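PDB 3GIP: N-acyl-D-glutamate deacylase from Bordetella bronchiseptica, which catalyses the hydrolysis of N-acyl-D-glutamate to D-glutamate and a carboxylate, as a zinc-containing member of the amidohydrolase superfamily. Local coordinates for residues 154-157 with 158-161; 329-332 with 333-337; 348-351 with 352-356. One frame throughout, in Å; residues are numbered along the deposited sequence.

Interaction 1: residues 154-157 with 158-161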
# COMPACT_ATOMS: atom_id res chain seq x y z
N MET A 154 -1.17 20.24 -17.00
CA MET A 154 -2.07 20.46 -18.12
C MET A 154 -3.33 21.28 -17.87
O MET A 154 -4.17 20.93 -17.04
CB MET A 154 -2.47 19.11 -18.72
CG MET A 154 -1.28 18.32 -19.24
SD MET A 154 -1.70 16.65 -19.76
CE MET A 154 -2.47 16.97 -21.33
N ARG A 155 -3.44 22.38 -18.61
CA ARG A 155 -4.58 23.28 -18.54
C ARG A 155 -5.85 22.48 -18.85
O ARG A 155 -6.92 22.75 -18.31
CB ARG A 155 -4.39 24.42 -19.55
CG ARG A 155 -5.60 25.31 -19.77
CD ARG A 155 -5.24 26.44 -20.74
NE ARG A 155 -6.41 27.20 -21.16
CZ ARG A 155 -7.38 26.70 -21.91
NH1 ARG A 155 -7.33 25.44 -22.32
NH2 ARG A 155 -8.41 27.46 -22.26
N ASP A 156 -5.69 21.49 -19.72
CA ASP A 156 -6.79 20.60 -20.10
C ASP A 156 -6.26 19.17 -19.93
O ASP A 156 -5.75 18.57 -20.88
CB ASP A 156 -7.22 20.82 -21.54
CG ASP A 156 -8.31 19.85 -21.98
OD1 ASP A 156 -8.81 19.11 -21.11
OD2 ASP A 156 -8.66 19.83 -23.18
N PRO A 157 -6.39 18.62 -18.72
CA PRO A 157 -5.93 17.26 -18.40
C PRO A 157 -6.63 16.12 -19.14
O PRO A 157 -6.32 14.95 -18.91
CB PRO A 157 -6.12 17.18 -16.89
CG PRO A 157 -7.32 18.04 -16.66
CD PRO A 157 -7.04 19.23 -17.55
N GLN A 158 -7.55 16.46 -20.04
CA GLN A 158 -8.25 15.43 -20.80
C GLN A 158 -7.70 15.32 -22.22
O GLN A 158 -8.15 14.48 -23.00
CB GLN A 158 -9.75 15.74 -20.85
CG GLN A 158 -10.42 15.76 -19.49
CD GLN A 158 -10.21 14.48 -18.70
OE1 GLN A 158 -10.50 13.39 -19.19
NE2 GLN A 158 -9.70 14.61 -17.48
N ALA A 159 -6.73 16.16 -22.56
CA ALA A 159 -6.15 16.15 -23.89
C ALA A 159 -4.81 15.42 -23.94
O ALA A 159 -4.33 14.91 -22.93
CB ALA A 159 -5.97 17.58 -24.39
N ALA A 160 -4.23 15.36 -25.13
CA ALA A 160 -2.93 14.74 -25.32
C ALA A 160 -1.95 15.84 -24.93
O ALA A 160 -2.16 17.01 -25.26
CB ALA A 160 -2.74 14.34 -26.78
N PRO A 161 -0.87 15.49 -24.23
CA PRO A 161 0.10 16.51 -23.82
C PRO A 161 0.93 17.07 -24.97
O PRO A 161 1.27 16.36 -25.91
CB PRO A 161 0.96 15.77 -22.81
CG PRO A 161 1.00 14.38 -23.38
CD PRO A 161 -0.44 14.15 -23.79
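Gln158 N meets Asp156 OD1 at 3.1 Å, in a somewhat bent backbone-to-carboxylate hydrogen bond. The donor stands above the carboxylate plane, 53° out of it. Asp156 can offer this oxygen because its CG lies anti to its own backbone N (chi1 177°), which swings the carboxylate forward over the next peptides. At Ala159 the chain closes a type I beta turn that began at Asp156: Ala159 N donates to Asp156 O at 3.1 Å, a nearly straight bond at 164°. The methyl CB of Ala159 also lies 3.7 Å from Asp156 OD2, so Gln158 N near OD1 and Ala159 CB near OD2 meet the same face of the carboxylate. The oxygen of Ala159 accepts a hydrogen bond from NH1 of Arg150, on helix 146-153, and the methyl CE of Met154 packs 3.2 Å from that same O. Further along the loop, Pro161 CB lies 3.9 Å from Met154 CE, and helix 163-179 adds cover through Glu165 beside Met154 and Met169 beside Pro161. Asp156 thus serves twice, by main-chain O in the beta turn and by OD1 in an Asx turn, while the Met154 methyl gives the loop a mixed polar and apolar contact.

Interaction 2: residues 329-332 with 333-337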
# COMPACT_ATOMS: atom_id res chain seq x y z
N LYS A 329 -30.49 1.00 -11.04
CA LYS A 329 -29.23 1.11 -10.33
C LYS A 329 -28.25 2.14 -10.87
O LYS A 329 -27.54 2.78 -10.09
CB LYS A 329 -28.55 -0.26 -10.26
CG LYS A 329 -29.23 -1.22 -9.29
CD LYS A 329 -28.50 -2.55 -9.20
CE LYS A 329 -28.65 -3.37 -10.47
NZ LYS A 329 -27.84 -4.62 -10.40
N THR A 330 -28.19 2.30 -12.18
CA THR A 330 -27.27 3.27 -12.77
C THR A 330 -27.68 4.67 -12.33
O THR A 330 -26.83 5.50 -12.00
CB THR A 330 -27.27 3.18 -14.30
OG1 THR A 330 -26.96 1.84 -14.70
CG2 THR A 330 -26.23 4.13 -14.88
N THR A 331 -28.98 4.94 -12.33
CA THR A 331 -29.50 6.23 -11.92
C THR A 331 -29.20 6.47 -10.45
O THR A 331 -28.79 7.55 -10.06
CB THR A 331 -31.02 6.31 -12.15
OG1 THR A 331 -31.29 6.24 -13.56
CG2 THR A 331 -31.60 7.61 -11.60
N ALA A 332 -29.41 5.44 -9.63
CA ALA A 332 -29.15 5.56 -8.20
C ALA A 332 -27.67 5.85 -7.98
O ALA A 332 -27.32 6.69 -7.15
CB ALA A 332 -29.55 4.27 -7.48
N ALA A 333 -26.80 5.16 -8.72
CA ALA A 333 -25.36 5.37 -8.58
C ALA A 333 -25.00 6.81 -8.90
O ALA A 333 -24.15 7.41 -8.23
CB ALA A 333 -24.60 4.41 -9.50
N ARG A 334 -25.63 7.37 -9.92
CA ARG A 334 -25.36 8.75 -10.30
C ARG A 334 -25.83 9.73 -9.23
O ARG A 334 -25.19 10.75 -8.99
CB ARG A 334 -26.03 9.06 -11.64
CG ARG A 334 -25.40 8.32 -12.80
CD ARG A 334 -26.21 8.45 -14.08
NE ARG A 334 -25.58 7.73 -15.18
CZ ARG A 334 -26.20 7.41 -16.31
NH1 ARG A 334 -27.47 7.75 -16.49
NH2 ARG A 334 -25.56 6.75 -17.26
N ARG A 335 -26.95 9.41 -8.57
CA ARG A 335 -27.47 10.28 -7.52
C ARG A 335 -26.61 10.22 -6.27
O ARG A 335 -26.59 11.17 -5.48
CB ARG A 335 -28.91 9.90 -7.17
CG ARG A 335 -29.92 10.12 -8.28
CD ARG A 335 -31.32 9.82 -7.78
NE ARG A 335 -32.32 9.85 -8.85
CZ ARG A 335 -33.60 9.54 -8.68
NH1 ARG A 335 -34.04 9.18 -7.48
NH2 ARG A 335 -34.44 9.57 -9.70
N LEU A 336 -25.92 9.11 -6.08
CA LEU A 336 -25.05 8.91 -4.92
C LEU A 336 -23.71 9.61 -5.06
O LEU A 336 -23.01 9.82 -4.06
CB LEU A 336 -24.81 7.41 -4.70
CG LEU A 336 -25.99 6.59 -4.18
CD1 LEU A 336 -25.70 5.10 -4.37
CD2 LEU A 336 -26.23 6.92 -2.71
N ALA A 337 -23.34 9.96 -6.28
CA ALA A 337 -22.06 10.60 -6.55
C ALA A 337 -21.89 11.98 -5.92
O ALA A 337 -22.82 12.79 -5.89
CB ALA A 337 -21.83 10.70 -8.05
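Thr330 and Thr331 both place CG2 anti to the backbone N, with OG1 at chi1 -56° and -65°, and Arg334 and Arg335 both run extended from CG to NE. On an alpha-helix, here 329-336, these torsions lay each arginine beside the threonine one turn earlier, the two side chains pointing the same way. The pairs differ in how the flat group is met. Thr330 CG2 lies over one face of the Arg334 guanidinium, 3.4 Å above its plane but offset toward the rim, and 3.6 Å from Arg334 CZ. Thr331 CG2 instead approaches the Arg335 group obliquely, coming nearest to NE of Arg335 at 3.6 Å. Both contacts are van der Waals contacts of a methyl with a guanidinium.

Beneath them runs the i to i+4 backbone ladder. Ala333 N donates to Lys329 O at 2.8 Å, and Arg334 and Arg335 bond likewise to Thr330 O and Thr331 O. Buried Ala332 and Leu336 belong to the inward side, where Cys327 touches Ala332 and Trp325 of helix 318-325 touches Leu336. Lys329 NZ is hydrogen-bonded to the carbonyl of Ala296. Of the four bonds joining 329-332 to 333-336, the most bent is the one in which Leu336 N reaches Ala332 O at 3.0 Å with an N-H...O angle of 136°, while Leu336 CG rests 3.3 Å from that oxygen.

Interaction 3: residues 348-351 with 352-356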
# COMPACT_ATOMS: atom_id res chain seq x y z
N GLU A 348 -11.37 -15.92 -4.33
CA GLU A 348 -10.39 -16.03 -3.25
C GLU A 348 -9.27 -17.02 -3.56
O GLU A 348 -8.13 -16.81 -3.17
CB GLU A 348 -11.07 -16.44 -1.94
CG GLU A 348 -10.15 -16.35 -0.73
CD GLU A 348 -10.75 -16.95 0.52
OE1 GLU A 348 -11.97 -16.77 0.74
OE2 GLU A 348 -10.01 -17.58 1.30
N ASP A 349 -9.58 -18.11 -4.25
CA ASP A 349 -8.54 -19.08 -4.57
C ASP A 349 -7.49 -18.45 -5.48
O ASP A 349 -6.31 -18.79 -5.40
CB ASP A 349 -9.11 -20.34 -5.23
CG ASP A 349 -9.93 -21.18 -4.28
OD1 ASP A 349 -9.65 -21.16 -3.06
OD2 ASP A 349 -10.85 -21.88 -4.75
N GLU A 350 -7.93 -17.54 -6.34
CA GLU A 350 -7.00 -16.87 -7.25
C GLU A 350 -6.18 -15.83 -6.49
O GLU A 350 -4.99 -15.68 -6.75
CB GLU A 350 -7.77 -16.20 -8.40
CG GLU A 350 -6.86 -15.44 -9.36
CD GLU A 350 -7.45 -15.36 -10.75
OE1 GLU A 350 -8.65 -15.02 -10.87
OE2 GLU A 350 -6.72 -15.63 -11.73
N VAL A 351 -6.81 -15.12 -5.57
CA VAL A 351 -6.10 -14.13 -4.77
C VAL A 351 -4.95 -14.84 -4.07
O VAL A 351 -3.82 -14.35 -4.02
CB VAL A 351 -7.01 -13.51 -3.68
CG1 VAL A 351 -6.20 -12.52 -2.84
CG2 VAL A 351 -8.20 -12.81 -4.32
N LYS A 352 -5.24 -16.03 -3.54
CA LYS A 352 -4.24 -16.82 -2.86
C LYS A 352 -3.11 -17.27 -3.79
O LYS A 352 -1.94 -17.25 -3.40
CB LYS A 352 -4.91 -18.04 -2.20
CG LYS A 352 -5.79 -17.69 -1.01
CD LYS A 352 -6.49 -18.92 -0.45
CE LYS A 352 -7.16 -18.61 0.88
NZ LYS A 352 -7.93 -19.79 1.39
N ARG A 353 -3.45 -17.67 -5.01
CA ARG A 353 -2.43 -18.11 -5.96
C ARG A 353 -1.52 -16.95 -6.35
O ARG A 353 -0.31 -17.12 -6.52
CB ARG A 353 -3.06 -18.68 -7.24
CG ARG A 353 -3.78 -20.00 -7.05
CD ARG A 353 -3.95 -20.71 -8.40
NE ARG A 353 -4.76 -19.94 -9.35
CZ ARG A 353 -6.09 -19.90 -9.34
NH1 ARG A 353 -6.77 -20.59 -8.44
NH2 ARG A 353 -6.74 -19.18 -10.25
N ILE A 354 -2.10 -15.77 -6.50
CA ILE A 354 -1.33 -14.59 -6.86
C ILE A 354 -0.36 -14.26 -5.73
O ILE A 354 0.81 -13.96 -5.97
CB ILE A 354 -2.25 -13.38 -7.13
CG1 ILE A 354 -3.09 -13.66 -8.38
CG2 ILE A 354 -1.41 -12.11 -7.33
CD1 ILE A 354 -4.16 -12.63 -8.65
N PHE A 355 -0.84 -14.35 -4.49
CA PHE A 355 0.01 -14.08 -3.34
C PHE A 355 1.20 -15.03 -3.31
O PHE A 355 2.29 -14.66 -2.87
CB PHE A 355 -0.77 -14.19 -2.03
CG PHE A 355 0.08 -14.02 -0.81
CD1 PHE A 355 0.84 -12.86 -0.64
CD2 PHE A 355 0.18 -15.03 0.15
CE1 PHE A 355 1.67 -12.71 0.47
CE2 PHE A 355 1.01 -14.88 1.26
CZ PHE A 355 1.76 -13.72 1.42
N GLN A 356 1.00 -16.26 -3.76
CA GLN A 356 2.08 -17.24 -3.76
C GLN A 356 3.20 -16.91 -4.74
O GLN A 356 4.30 -17.45 -4.63
CB GLN A 356 1.53 -18.64 -4.05
CG GLN A 356 0.73 -19.21 -2.89
CD GLN A 356 0.21 -20.60 -3.18
OE1 GLN A 356 -0.51 -20.81 -4.15
NE2 GLN A 356 0.58 -21.55 -2.32
O HOH W 1 -10.10 -19.91 -0.64
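The alpha-helix 348-356 carries two acid-base pairs of different spacing, Glu348 with Lys352 at i to i+4 and Glu350 with Arg353 at i to i+3. Glu348 has CG anti to its backbone N (chi1 -171°) and Lys352 stays extended beyond CG, so the two chains converge until Lys352 NZ lies 3.0 Å from Glu348 OE2. This is a salt bridge whose hydrogen bond is weak. The ammonium also donates to a water 3.0 Å from NZ, and that water donates to Asp349 OD1, tying a second carboxylate to the lysine although OD1 and NZ are 5.0 Å apart. Glu348 OE1 has another basic partner, Arg387 of helix 376-391.

The Arg353 chain bends at chi3 (-62°) and folds the guanidinium back over the helix, one face resting on Glu350 CA. Its NH2 is 3.8 Å from Glu350 OE2, a long salt bridge with the two planes 43° apart. The firmer partners of the Glu350 carboxylate are Ser260 OG, on OE2, and the Gly258 amide, on OE1. Ile354 CD1 packs 4.0 Å from Glu350 CG, and the Ile354 side chain also touches Leu279 and Ile281 of strand 277-281, while Phe355 meets Tyr388 of helix 376-391. With Val351, Ile354 and Phe355 as apolar stripe and charged residues, buried Glu350 among them, round the rest, this is an amphipathic helix set against a strand of the amidohydrolase barrel.

In the fold
The three contacts are separate local features in series along the chain, and none touches another. Interaction 1 lies about 28 Å from the chain centre and interaction 2 about 29 Å, whereas interaction 3 is nearer at about 18 Å. Between centres, interactions 1 and 2 are about 28 Å apart, 2 and 3 about 32 Å, and 1 and 3 about 38 Å. Cys95, His218 and His248 form the zinc site; the Ile354 side chain in interaction 3 is about 14 Å from a bound zinc ion. Residues 154-161 lie in the loop between helices 146-153 and 163-179, interaction 2 lies on helix 329-336, with Ala337 just past it, and interaction 3 on helix 348-356.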